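Local structure of cysteine-rich repeat secretory protein 15 (Arabidopsis thaliana, 6GRF) at residues Y66-D71 / K79-S84; Q101-F106 / Y208-G213; V36-D41 / N45-G50; F106-T111 / Y203-Y208. The protein probably modulates cell-to-cell trafficking at plasmodesmata, where it is a membrane protein with two tandem cysteine-rich DUF26 domains on its extracellular side. All blocks are in the same frame, centred on the assembly; numbering follows the deposited sequence. Where two conformers were deposited one is given.

Contact 1 of 4, residues Y66-D71 / K79-S84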
loop_
_atom_site.group_PDB
_atom_site.type_symbol
_atom_site.label_atom_id
_atom_site.label_comp_id
_atom_site.label_asym_id
_atom_site.label_seq_id
_atom_site.Cartn_x
_atom_site.Cartn_y
_atom_site.Cartn_z
ATOM N N TYR A 66 7.648 -4.573 3.096
ATOM C CA TYR A 66 6.749 -3.788 3.901
ATOM C C TYR A 66 7.054 -2.312 3.640
ATOM O O TYR A 66 8.156 -1.949 3.252
ATOM C CB TYR A 66 6.880 -4.130 5.387
ATOM C CG TYR A 66 8.171 -3.661 6.010
ATOM C CD1 TYR A 66 8.252 -2.444 6.668
ATOM C CD2 TYR A 66 9.322 -4.428 5.927
ATOM C CE1 TYR A 66 9.442 -1.997 7.219
ATOM C CE2 TYR A 66 10.520 -3.997 6.480
ATOM C CZ TYR A 66 10.583 -2.774 7.126
ATOM O OH TYR A 66 11.761 -2.344 7.660
ATOM N N GLN A 67 6.041 -1.470 3.851
ATOM C CA GLN A 67 6.174 -0.017 3.745
ATOM C C GLN A 67 5.312 0.590 4.853
ATOM O O GLN A 67 4.108 0.388 4.840
ATOM C CB GLN A 67 5.752 0.429 2.342
ATOM C CG GLN A 67 5.790 1.932 2.132
ATOM C CD GLN A 67 7.209 2.450 2.180
ATOM O OE1 GLN A 67 7.627 3.105 3.135
ATOM N NE2 GLN A 67 7.958 2.179 1.138
ATOM N N CYS A 68 5.943 1.269 5.816
ATOM C CA CYS A 68 5.218 2.081 6.786
ATOM C C CYS A 68 4.948 3.463 6.186
ATOM O O CYS A 68 5.637 3.895 5.270
ATOM C CB CYS A 68 5.990 2.250 8.088
ATOM S SG CYS A 68 6.187 0.694 8.994
ATOM N N ARG A 69 3.940 4.150 6.724
ATOM C CA ARG A 69 3.755 5.555 6.423
ATOM C C ARG A 69 5.055 6.283 6.780
ATOM O O ARG A 69 5.516 6.204 7.905
ATOM C CB ARG A 69 2.545 6.116 7.172
ATOM C CG ARG A 69 1.262 6.103 6.355
ATOM C CD ARG A 69 0.062 6.619 7.135
ATOM N NE ARG A 69 0.145 8.031 7.467
ATOM C CZ ARG A 69 -0.373 9.012 6.727
ATOM N NH1 ARG A 69 -0.838 8.747 5.517
ATOM N NH2 ARG A 69 -0.436 10.250 7.197
ATOM N N ASP A 70 5.634 6.973 5.792
ATOM C CA ASP A 70 6.926 7.652 5.921
ATOM C C ASP A 70 6.850 8.835 6.897
ATOM O O ASP A 70 7.882 9.337 7.310
ATOM C CB ASP A 70 7.424 8.159 4.563
ATOM C CG ASP A 70 8.380 7.229 3.836
ATOM O OD1 ASP A 70 9.219 6.598 4.514
ATOM O OD2 ASP A 70 8.290 7.152 2.589
ATOM N N ASP A 71 5.640 9.290 7.242
ATOM C CA ASP A 71 5.471 10.440 8.148
ATOM C C ASP A 71 5.232 9.966 9.591
ATOM O O ASP A 71 4.689 10.722 10.401
ATOM C CB ASP A 71 4.352 11.380 7.674
ATOM C CG ASP A 71 2.992 10.717 7.498
ATOM O OD1 ASP A 71 2.962 9.497 7.269
ATOM O OD2 ASP A 71 1.974 11.428 7.578
ATOM N N LYS A 79 5.205 -1.187 15.747
ATOM C CA LYS A 79 3.928 -1.585 16.329
ATOM C C LYS A 79 2.987 -2.041 15.206
ATOM O O LYS A 79 2.385 -3.101 15.288
ATOM C CB LYS A 79 3.308 -0.423 17.115
ATOM C CG LYS A 79 2.790 -0.781 18.502
ATOM C CD LYS A 79 3.774 -0.470 19.609
ATOM C CE LYS A 79 3.258 -0.864 20.974
ATOM N NZ LYS A 79 3.968 -0.133 22.045
ATOM N N CYS A 80 2.869 -1.200 14.169
ATOM C CA CYS A 80 1.984 -1.423 13.026
ATOM C C CYS A 80 2.376 -2.718 12.298
ATOM O O CYS A 80 1.517 -3.472 11.866
ATOM C CB CYS A 80 2.050 -0.254 12.045
ATOM S SG CYS A 80 0.781 -0.293 10.748
ATOM N N ILE A 81 3.682 -2.927 12.127
ATOM C CA ILE A 81 4.198 -4.069 11.394
ATOM C C ILE A 81 3.966 -5.350 12.216
ATOM O O ILE A 81 3.521 -6.339 11.669
ATOM C CB ILE A 81 5.672 -3.847 11.000
ATOM C CG1 ILE A 81 5.795 -2.772 9.916
ATOM C CG2 ILE A 81 6.347 -5.142 10.552
ATOM C CD1 ILE A 81 5.258 -3.185 8.561
ATOM N N GLN A 82 4.194 -5.312 13.530
ATOM C CA GLN A 82 3.914 -6.473 14.376
ATOM C C GLN A 82 2.427 -6.835 14.242
ATOM O O GLN A 82 2.091 -8.005 14.083
ATOM C CB GLN A 82 4.327 -6.219 15.830
ATOM C CG GLN A 82 4.103 -7.402 16.769
ATOM C CD GLN A 82 4.796 -8.666 16.308
ATOM O OE1 GLN A 82 4.188 -9.529 15.677
ATOM N NE2 GLN A 82 6.079 -8.781 16.609
ATOM N N THR A 83 1.553 -5.828 14.285
ATOM C CA THR A 83 0.104 -6.041 14.179
ATOM C C THR A 83 -0.228 -6.663 12.815
ATOM O O THR A 83 -1.103 -7.533 12.686
ATOM C CB THR A 83 -0.657 -4.725 14.403
ATOM O OG1 THR A 83 -0.228 -4.171 15.645
ATOM C CG2 THR A 83 -2.159 -4.912 14.416
ATOM N N SER A 84 0.490 -6.182 11.807
ATOM C CA SER A 84 0.328 -6.543 10.426
ATOM C C SER A 84 0.710 -8.021 10.193
ATOM O O SER A 84 0.005 -8.771 9.512
ATOM C CB SER A 84 1.148 -5.578 9.604
ATOM O OG SER A 84 1.416 -6.077 8.324
#
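With CG between its backbone N and carbonyl carbon (chi1 71°), Tyr66 keeps CB and CD1 against Ile81 CD1; the CB itself points toward helix 74-91. Ile81 places CG1 beside its own backbone N (chi1 -70°), and CD1 then reaches the strand. The two side chains cross at about a right angle. Ile81 CD1 lies 3.6 Å from Tyr66 CD1 and 3.7 Å from Tyr66 CB, approaching the ring obliquely at its attached end. One bond back, Ile81 CG1 touches Cys68 SG at 3.6 Å. A single isoleucine branch therefore packs against both the tyrosine and the sulfur. That sulfur forms a disulfide with Cys77 of the same helix, and Cys80, one residue before Ile81, forms a second with Cys105 on the neighbouring strand 105-110. Val35 of helix 23-39 also packs on Tyr66 and Ile81. The hydroxyl of Tyr66 is engaged elsewhere, by the carbonyl O of Ala42. This is the helix-on-sheet core of the first Gnk2-homologous domain. The contact itself is buried and apolar, so van der Waals packing and the burial of apolar surface probably hold these side chains together, while the disulfides tie the helix covalently to the sheet.

Contact 2 of 4, residues Q101-F106 / Y208-G213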
loop_
_atom_site.group_PDB
_atom_site.type_symbol
_atom_site.label_atom_id
_atom_site.label_comp_id
_atom_site.label_asym_id
_atom_site.label_seq_id
_atom_site.Cartn_x
_atom_site.Cartn_y
_atom_site.Cartn_z
ATOM N N GLN A 101 -3.079 -3.962 3.910
ATOM C CA GLN A 101 -2.925 -2.542 4.073
ATOM C C GLN A 101 -3.707 -2.122 5.322
ATOM O O GLN A 101 -4.937 -2.261 5.381
ATOM C CB GLN A 101 -3.392 -1.842 2.798
ATOM C CG GLN A 101 -3.301 -0.323 2.855
ATOM C CD GLN A 101 -1.907 0.209 2.650
ATOM O OE1 GLN A 101 -1.352 0.864 3.528
ATOM N NE2 GLN A 101 -1.341 -0.031 1.480
ATOM N N LEU A 102 -2.958 -1.694 6.342
ATOM C CA LEU A 102 -3.488 -0.992 7.498
ATOM C C LEU A 102 -3.271 0.503 7.257
ATOM O O LEU A 102 -2.516 0.875 6.356
ATOM C CB LEU A 102 -2.760 -1.462 8.761
ATOM C CG LEU A 102 -2.765 -2.972 9.030
ATOM C CD1 LEU A 102 -2.184 -3.276 10.399
ATOM C CD2 LEU A 102 -4.165 -3.561 8.929
ATOM N N GLU A 103 -3.908 1.352 8.066
ATOM C CA GLU A 103 -3.742 2.792 7.906
ATOM C C GLU A 103 -2.248 3.161 7.903
ATOM O O GLU A 103 -1.810 3.980 7.107
ATOM C CB GLU A 103 -4.500 3.549 8.999
ATOM C CG GLU A 103 -4.352 5.061 8.917
ATOM C CD GLU A 103 -4.627 5.662 7.545
ATOM O OE1 GLU A 103 -5.657 5.290 6.919
ATOM O OE2 GLU A 103 -3.799 6.491 7.091
ATOM N N GLY A 104 -1.469 2.533 8.782
ATOM C CA GLY A 104 -0.086 2.901 9.014
ATOM C C GLY A 104 0.929 2.131 8.176
ATOM O O GLY A 104 2.072 2.540 8.094
ATOM N N CYS A 105 0.555 0.986 7.599
ATOM C CA CYS A 105 1.583 0.132 6.988
ATOM C C CYS A 105 0.983 -0.868 6.004
ATOM O O CYS A 105 -0.199 -1.194 6.037
ATOM C CB CYS A 105 2.418 -0.587 8.043
ATOM S SG CYS A 105 1.448 -1.571 9.217
ATOM N N PHE A 106 1.859 -1.321 5.106
ATOM C CA PHE A 106 1.550 -2.247 4.065
ATOM C C PHE A 106 2.553 -3.400 4.146
ATOM O O PHE A 106 3.740 -3.157 4.339
ATOM C CB PHE A 106 1.599 -1.528 2.721
ATOM C CG PHE A 106 1.445 -2.416 1.515
ATOM C CD1 PHE A 106 0.219 -2.977 1.202
ATOM C CD2 PHE A 106 2.519 -2.657 0.672
ATOM C CE1 PHE A 106 0.069 -3.771 0.076
ATOM C CE2 PHE A 106 2.364 -3.442 -0.457
ATOM C CZ PHE A 106 1.145 -4.003 -0.749
ATOM N N TYR A 208 -0.347 4.429 -3.526
ATOM C CA TYR A 208 -1.723 4.844 -3.307
ATOM C C TYR A 208 -1.816 6.370 -3.166
ATOM O O TYR A 208 -0.831 7.069 -2.982
ATOM C CB TYR A 208 -2.332 4.144 -2.094
ATOM C CG TYR A 208 -1.812 4.562 -0.744
ATOM C CD1 TYR A 208 -0.762 3.893 -0.134
ATOM C CD2 TYR A 208 -2.412 5.587 -0.033
ATOM C CE1 TYR A 208 -0.319 4.240 1.135
ATOM C CE2 TYR A 208 -1.974 5.960 1.228
ATOM C CZ TYR A 208 -0.924 5.281 1.820
ATOM O OH TYR A 208 -0.495 5.641 3.069
ATOM N N ALA A 209 -3.051 6.852 -3.250
ATOM C CA ALA A 209 -3.373 8.254 -3.190
ATOM C C ALA A 209 -4.802 8.402 -2.663
ATOM O O ALA A 209 -5.673 7.600 -3.007
ATOM C CB ALA A 209 -3.216 8.865 -4.554
ATOM N N ARG A 210 -4.990 9.412 -1.804
ATOM C CA ARG A 210 -6.243 9.720 -1.122
ATOM C C ARG A 210 -6.453 11.231 -1.202
ATOM O O ARG A 210 -5.507 11.973 -1.163
ATOM C CB ARG A 210 -6.229 9.418 0.386
ATOM C CG ARG A 210 -5.822 8.012 0.790
ATOM C CD ARG A 210 -6.295 7.605 2.182
ATOM N NE ARG A 210 -5.431 8.099 3.243
ATOM C CZ ARG A 210 -5.565 9.287 3.828
ATOM N NH1 ARG A 210 -6.582 10.065 3.491
ATOM N NH2 ARG A 210 -4.685 9.687 4.736
ATOM N N TYR A 211 -7.706 11.661 -1.259
ATOM C CA TYR A 211 -8.037 13.071 -1.003
ATOM C C TYR A 211 -9.328 13.112 -0.183
ATOM O O TYR A 211 -10.115 12.171 -0.207
ATOM C CB TYR A 211 -8.162 13.877 -2.302
ATOM C CG TYR A 211 -9.446 13.601 -3.037
ATOM C CD1 TYR A 211 -10.621 14.247 -2.689
ATOM C CD2 TYR A 211 -9.508 12.623 -4.013
ATOM C CE1 TYR A 211 -11.818 13.948 -3.313
ATOM C CE2 TYR A 211 -10.692 12.330 -4.666
ATOM C CZ TYR A 211 -11.850 12.995 -4.314
ATOM O OH TYR A 211 -13.018 12.701 -4.948
ATOM N N TRP A 212 -9.518 14.227 0.531
ATOM C CA TRP A 212 -10.697 14.458 1.353
ATOM C C TRP A 212 -10.923 15.974 1.527
ATOM O O TRP A 212 -9.999 16.782 1.398
ATOM C CB TRP A 212 -10.550 13.702 2.682
ATOM C CG TRP A 212 -9.427 14.201 3.532
ATOM C CD1 TRP A 212 -9.525 15.120 4.531
ATOM C CD2 TRP A 212 -8.032 13.855 3.450
ATOM N NE1 TRP A 212 -8.298 15.362 5.083
ATOM C CE2 TRP A 212 -7.362 14.591 4.449
ATOM C CE3 TRP A 212 -7.281 12.986 2.648
ATOM C CZ2 TRP A 212 -5.987 14.504 4.659
ATOM C CZ3 TRP A 212 -5.919 12.902 2.851
ATOM C CH2 TRP A 212 -5.280 13.650 3.844
ATOM N N GLY A 213 -12.180 16.356 1.765
ATOM C CA GLY A 213 -12.547 17.716 2.175
ATOM C C GLY A 213 -12.360 17.895 3.673
ATOM O O GLY A 213 -12.586 16.955 4.443
#
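Strand 207-213 runs past the hairpin of 101-106 without pairing with it, and the closest CA atoms, those of Gln101 and Tyr208, are 10.5 Å apart. Side chains span this distance. Gln101 CD lies 4.6 Å from Tyr208 CE1, and the glutamine end approaches the ring obliquely. Tyr203 stacks on the Tyr208 ring and also touches Gln101. At the turn, Glu103 extends CG anti to its backbone N (chi1 179°), then bends at the next bond. This brings Glu103 OE2 to 4.1 Å from Arg210 NH2. The opposite charges are near each other but not in direct contact, and the carboxylate and guanidinium planes stand 73° apart. The attraction is therefore probably a general electrostatic one. Arg69 lies beside Glu103, Tyr208 and Arg210, so a second positive charge shares this corner. The hairpin has a two-residue turn at Glu103 and Gly104. Its frame is the bond from Leu102 N to Cys105 O, 2.8 Å, with a weak return bond from Cys105 N to Leu102 O. Glu103 thus sits at the turn tip, facing the other domain. Each domain has a five-stranded antiparallel sheet of order 1-4-5-3-2, and the contact belongs to the interface between the two Gnk2-homologous repeats of a tandem DUF26 ectodomain.

Contact 3 of 4, residues V36-D41 / N45-G50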
loop_
_atom_site.group_PDB
_atom_site.type_symbol
_atom_site.label_atom_id
_atom_site.label_comp_id
_atom_site.label_asym_id
_atom_site.label_seq_id
_atom_site.Cartn_x
_atom_site.Cartn_y
_atom_site.Cartn_z
ATOM N N VAL A 36 9.718 -7.966 11.037
ATOM C CA VAL A 36 9.604 -7.427 12.382
ATOM C C VAL A 36 10.969 -6.871 12.819
ATOM O O VAL A 36 11.045 -5.779 13.376
ATOM C CB VAL A 36 9.068 -8.477 13.375
ATOM C CG1 VAL A 36 9.222 -8.018 14.815
ATOM C CG2 VAL A 36 7.622 -8.848 13.082
ATOM N N THR A 37 12.037 -7.631 12.564
ATOM C CA THR A 37 13.401 -7.241 12.904
ATOM C C THR A 37 13.743 -5.915 12.208
ATOM O O THR A 37 14.216 -4.997 12.856
ATOM C CB THR A 37 14.386 -8.371 12.556
ATOM O OG1 THR A 37 14.071 -9.501 13.370
ATOM C CG2 THR A 37 15.838 -8.009 12.783
ATOM N N SER A 38 13.479 -5.836 10.896
ATOM C CA SER A 38 13.825 -4.683 10.040
ATOM C C SER A 38 13.040 -3.427 10.446
ATOM O O SER A 38 13.565 -2.324 10.365
ATOM C CB SER A 38 13.577 -4.995 8.598
ATOM O OG SER A 38 14.112 -3.985 7.758
ATOM N N SER A 39 11.771 -3.632 10.816
ATOM C CA SER A 39 10.838 -2.624 11.355
ATOM C C SER A 39 11.527 -1.562 12.224
ATOM O O SER A 39 11.284 -0.364 12.051
ATOM C CB SER A 39 9.769 -3.300 12.166
ATOM O OG SER A 39 8.509 -3.098 11.575
ATOM N N SER A 40 12.326 -2.019 13.191
ATOM C CA SER A 40 12.887 -1.187 14.254
ATOM C C SER A 40 13.530 0.084 13.693
ATOM O O SER A 40 13.394 1.129 14.307
ATOM C CB SER A 40 13.881 -1.948 15.087
ATOM O OG SER A 40 13.599 -3.337 15.066
ATOM N N ASP A 41 14.237 -0.005 12.556
ATOM C CA ASP A 41 15.016 1.156 12.085
ATOM C C ASP A 41 14.959 1.341 10.561
ATOM O O ASP A 41 15.823 2.008 9.993
ATOM C CB ASP A 41 16.461 1.077 12.586
ATOM C CG ASP A 41 17.117 -0.264 12.336
ATOM O OD1 ASP A 41 16.733 -0.923 11.349
ATOM O OD2 ASP A 41 17.997 -0.641 13.144
ATOM N N ASN A 45 11.547 -2.098 3.616
ATOM C CA ASN A 45 12.596 -3.025 3.233
ATOM C C ASN A 45 12.008 -4.133 2.353
ATOM O O ASN A 45 10.810 -4.404 2.353
ATOM C CB ASN A 45 13.359 -3.573 4.439
ATOM C CG ASN A 45 14.843 -3.706 4.169
ATOM O OD1 ASN A 45 15.267 -3.683 3.023
ATOM N ND2 ASN A 45 15.650 -3.845 5.208
ATOM N N SER A 46 12.922 -4.759 1.619
ATOM C CA SER A 46 12.696 -5.753 0.599
ATOM C C SER A 46 13.392 -7.054 1.031
ATOM O O SER A 46 14.444 -6.971 1.617
ATOM C CB SER A 46 13.302 -5.248 -0.668
ATOM O OG SER A 46 12.632 -5.802 -1.769
ATOM N N PHE A 47 12.817 -8.225 0.725
ATOM C CA PHE A 47 13.402 -9.497 1.129
ATOM C C PHE A 47 13.193 -10.576 0.063
ATOM O O PHE A 47 12.195 -10.606 -0.617
ATOM C CB PHE A 47 12.797 -9.990 2.441
ATOM C CG PHE A 47 12.882 -9.002 3.567
ATOM C CD1 PHE A 47 13.934 -9.038 4.463
ATOM C CD2 PHE A 47 11.904 -8.033 3.723
ATOM C CE1 PHE A 47 14.002 -8.119 5.502
ATOM C CE2 PHE A 47 11.973 -7.122 4.764
ATOM C CZ PHE A 47 13.017 -7.171 5.654
ATOM N N ALA A 48 14.180 -11.470 -0.043
ATOM C CA ALA A 48 14.037 -12.733 -0.743
ATOM C C ALA A 48 14.584 -13.834 0.173
ATOM O O ALA A 48 15.693 -13.705 0.672
ATOM C CB ALA A 48 14.772 -12.685 -2.056
ATOM N N VAL A 49 13.761 -14.842 0.461
ATOM C CA VAL A 49 14.214 -16.030 1.171
ATOM C C VAL A 49 14.056 -17.228 0.238
ATOM O O VAL A 49 12.950 -17.541 -0.171
ATOM C CB VAL A 49 13.439 -16.284 2.476
ATOM C CG1 VAL A 49 13.975 -17.520 3.184
ATOM C CG2 VAL A 49 13.462 -15.080 3.400
ATOM N N GLY A 50 15.176 -17.879 -0.066
ATOM C CA GLY A 50 15.184 -19.196 -0.665
ATOM C C GLY A 50 15.347 -19.168 -2.172
ATOM O O GLY A 50 15.841 -18.208 -2.768
#
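Ser38 meets Asn45 and Phe47, one by a hydrogen bond and one by packing. Asn45 ND2 donates to Ser38 OG over 3.0 Å. The bond is nearly straight, with an N-H...O angle of 166°, and the serine oxygen lies almost in the amide plane, where the N-H points. Ser38 CB rests 3.7 Å from Phe47 CZ, at the edge of the ring and in its plane. The hydroxyl of Ser38 lies anti to the backbone N (chi1 -170°), which turns it toward the strand. Asn45 CB comes to 3.4 Å from the same Ser38 OG. The other end of the asparagine amide is held too, since Ser46 N donates to Asn45 OD1 at 2.9 Å. Both ends of the amide are therefore engaged, which should restrict its rotation. In the fold, this ties the C-terminal part of helix 23-39 to the strand that follows it, 44-49, at one margin of the five-stranded sheet of the first Gnk2-homologous domain. Further out, Ser38 OG also bonds the hydroxyl of Tyr66 on strand 62-68. That strand pairs with 44-49 through backbone bonds of Asn45 with Tyr66 and Phe47 with Gly64. Phe47 also touches Ser34 and Val35, one turn earlier on the helix.

Contact 4 of 4, residues F106-T111 / Y203-Y208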
loop_
_atom_site.group_PDB
_atom_site.type_symbol
_atom_site.label_atom_id
_atom_site.label_comp_id
_atom_site.label_asym_id
_atom_site.label_seq_id
_atom_site.Cartn_x
_atom_site.Cartn_y
_atom_site.Cartn_z
ATOM N N PHE A 106 1.859 -1.321 5.106
ATOM C CA PHE A 106 1.550 -2.247 4.065
ATOM C C PHE A 106 2.553 -3.400 4.146
ATOM O O PHE A 106 3.740 -3.157 4.339
ATOM C CB PHE A 106 1.599 -1.528 2.721
ATOM C CG PHE A 106 1.445 -2.416 1.515
ATOM C CD1 PHE A 106 0.219 -2.977 1.202
ATOM C CD2 PHE A 106 2.519 -2.657 0.672
ATOM C CE1 PHE A 106 0.069 -3.771 0.076
ATOM C CE2 PHE A 106 2.364 -3.442 -0.457
ATOM C CZ PHE A 106 1.145 -4.003 -0.749
ATOM N N LEU A 107 2.045 -4.631 4.034
ATOM C CA LEU A 107 2.862 -5.843 4.056
ATOM C C LEU A 107 2.461 -6.731 2.882
ATOM O O LEU A 107 1.284 -6.930 2.646
ATOM C CB LEU A 107 2.610 -6.549 5.385
ATOM C CG LEU A 107 3.370 -7.851 5.593
ATOM C CD1 LEU A 107 4.873 -7.601 5.622
ATOM C CD2 LEU A 107 2.915 -8.516 6.870
ATOM N N ARG A 108 3.451 -7.289 2.177
ATOM C CA ARG A 108 3.187 -8.116 1.000
ATOM C C ARG A 108 4.245 -9.219 0.881
ATOM O O ARG A 108 5.427 -8.982 1.081
ATOM C CB ARG A 108 3.215 -7.263 -0.270
ATOM C CG ARG A 108 2.819 -8.004 -1.536
ATOM C CD ARG A 108 2.851 -7.111 -2.765
ATOM N NE ARG A 108 2.499 -7.839 -3.975
ATOM C CZ ARG A 108 2.682 -7.387 -5.217
ATOM N NH1 ARG A 108 3.030 -6.128 -5.435
ATOM N NH2 ARG A 108 2.531 -8.210 -6.243
ATOM N N TYR A 109 3.794 -10.405 0.484
ATOM C CA TYR A 109 4.700 -11.456 0.078
ATOM C C TYR A 109 4.043 -12.311 -1.008
ATOM O O TYR A 109 2.828 -12.414 -1.080
ATOM C CB TYR A 109 5.120 -12.281 1.294
ATOM C CG TYR A 109 4.035 -13.178 1.831
ATOM C CD1 TYR A 109 3.789 -14.410 1.241
ATOM C CD2 TYR A 109 3.272 -12.815 2.930
ATOM C CE1 TYR A 109 2.797 -15.250 1.709
ATOM C CE2 TYR A 109 2.275 -13.650 3.418
ATOM C CZ TYR A 109 2.033 -14.864 2.795
ATOM O OH TYR A 109 1.068 -15.722 3.230
ATOM N N GLU A 110 4.885 -12.916 -1.852
ATOM C CA GLU A 110 4.447 -13.844 -2.887
ATOM C C GLU A 110 5.568 -14.852 -3.173
ATOM O O GLU A 110 6.700 -14.688 -2.708
ATOM C CB GLU A 110 4.120 -13.129 -4.200
ATOM C CG GLU A 110 3.690 -11.686 -4.058
ATOM C CD GLU A 110 2.399 -11.354 -4.779
ATOM O OE1 GLU A 110 1.485 -10.782 -4.128
ATOM O OE2 GLU A 110 2.321 -11.665 -5.989
ATOM N N THR A 111 5.241 -15.838 -4.014
ATOM C CA THR A 111 6.158 -16.862 -4.503
ATOM C C THR A 111 6.848 -16.404 -5.794
ATOM O O THR A 111 7.763 -17.047 -6.263
ATOM C CB THR A 111 5.425 -18.176 -4.801
ATOM O OG1 THR A 111 4.426 -17.908 -5.787
ATOM C CG2 THR A 111 4.789 -18.793 -3.576
ATOM N N TYR A 203 -5.830 2.471 -4.122
ATOM C CA TYR A 203 -4.640 1.713 -3.791
ATOM C C TYR A 203 -4.294 0.808 -4.973
ATOM O O TYR A 203 -5.094 -0.033 -5.355
ATOM C CB TYR A 203 -4.861 0.878 -2.534
ATOM C CG TYR A 203 -5.099 1.688 -1.289
ATOM C CD1 TYR A 203 -4.063 1.982 -0.425
ATOM C CD2 TYR A 203 -6.362 2.152 -0.972
ATOM C CE1 TYR A 203 -4.271 2.729 0.720
ATOM C CE2 TYR A 203 -6.588 2.904 0.166
ATOM C CZ TYR A 203 -5.536 3.199 1.007
ATOM O OH TYR A 203 -5.750 3.928 2.132
ATOM N N LEU A 204 -3.121 1.041 -5.562
ATOM C CA LEU A 204 -2.584 0.177 -6.588
ATOM C C LEU A 204 -1.530 -0.728 -5.949
ATOM O O LEU A 204 -1.245 -0.610 -4.770
ATOM C CB LEU A 204 -1.987 1.033 -7.707
ATOM C CG LEU A 204 -2.916 2.106 -8.269
ATOM C CD1 LEU A 204 -2.286 2.762 -9.482
ATOM C CD2 LEU A 204 -4.280 1.524 -8.615
ATOM N N ALA A 205 -0.970 -1.634 -6.751
ATOM C CA ALA A 205 -0.002 -2.622 -6.264
ATOM C C ALA A 205 1.196 -1.946 -5.579
ATOM O O ALA A 205 1.662 -2.448 -4.560
ATOM C CB ALA A 205 0.435 -3.508 -7.404
ATOM N N GLN A 206 1.676 -0.811 -6.110
ATOM C CA GLN A 206 2.965 -0.234 -5.664
ATOM C C GLN A 206 2.843 1.230 -5.178
ATOM O O GLN A 206 3.864 1.869 -4.869
ATOM C CB GLN A 206 3.969 -0.342 -6.810
ATOM C CG GLN A 206 4.321 -1.776 -7.196
ATOM C CD GLN A 206 5.512 -2.292 -6.425
ATOM O OE1 GLN A 206 5.606 -2.123 -5.213
ATOM N NE2 GLN A 206 6.450 -2.904 -7.133
ATOM N N CYS A 207 1.619 1.757 -5.075
ATOM C CA CYS A 207 1.402 3.132 -4.602
ATOM C C CYS A 207 -0.061 3.312 -4.204
ATOM O O CYS A 207 -0.896 2.445 -4.483
ATOM C CB CYS A 207 1.780 4.159 -5.663
ATOM S SG CYS A 207 0.780 4.091 -7.175
ATOM N N TYR A 208 -0.347 4.429 -3.526
ATOM C CA TYR A 208 -1.723 4.844 -3.307
ATOM C C TYR A 208 -1.816 6.370 -3.166
ATOM O O TYR A 208 -0.831 7.069 -2.982
ATOM C CB TYR A 208 -2.332 4.144 -2.094
ATOM C CG TYR A 208 -1.812 4.562 -0.744
ATOM C CD1 TYR A 208 -0.762 3.893 -0.134
ATOM C CD2 TYR A 208 -2.412 5.587 -0.033
ATOM C CE1 TYR A 208 -0.319 4.240 1.135
ATOM C CE2 TYR A 208 -1.974 5.960 1.228
ATOM C CZ TYR A 208 -0.924 5.281 1.820
ATOM O OH TYR A 208 -0.495 5.641 3.069
HETATM O O HOH W 1 3.941 -3.642 -3.823
#
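Arg108 reaches from strand 105-110 toward Ala205 with CG anti to its backbone N (chi1 -174°) and a chain extended as far as NE. Its CB, CG and CD run alongside the ring of Phe106, two residues earlier on the same strand. Arg108 CB lies 3.9 Å from Phe106 CE2, and Arg108 CD lies 4.1 Å from Phe106 CZ. At NE the chain turns polar. Arg108 NE donates to Glu110 OE1 at 3.1 Å and 165°, as part of a salt bridge. The glutamate oxygen sits in the guanidinium plane, but the donor comes from above the carboxylate plane, 72° out of it. This bond fixes one edge of the guanidinium. Beyond it, NH1 gives a bond to a water at 3.1 Å, also at the edge and in plane. The water donates to Ala205 O at 2.7 Å and to Gln206 OE1 at 2.6 Å. It carries the polar link between Arg108 and Ala205, because Arg108 NH1 itself stays 4.0 Å from Ala205 O. The other tip, NH2, lies near Arg123 NH2, a like charge, and Phe114 makes a cation-pi contact with the guanidinium. Gln206 is anchored through NE2 by Asp173 and the carbonyl O of Lys117. Phe106 adds an oblique approach of its ring to Ala205 O. The meeting of strand and turn is buried. Glu110 probably balances much of the arginine charge, and one water with three partners makes a hydrogen-bonded bridge between the two Gnk2-homologous domains.

Contacts 1 and 3 lie inside the first Gnk2-homologous domain, while contacts 2 and 4 join it to the second. Contacts 1 and 3 have centres 12 Å apart and meet through Tyr66. Contacts 1 and 2, also 12 Å apart, are joined by the Cys80-Cys105 disulfide and by a probable hydrogen bond from Arg69 N to Gly104 O, 2.8 Å. Contacts 2 and 4 share Phe106 and Tyr208 and lie 13 Å apart. Gln67 O and Phe106 N, 2.8 Å apart, connect contact 1 to contact 4. Contact 3 touches neither contact 2 nor contact 4; in each case the nearest atoms are about 7 Å apart. The side chain of Phe47 in contact 3 is about 13 Å from a bound N-acetylglucosamine.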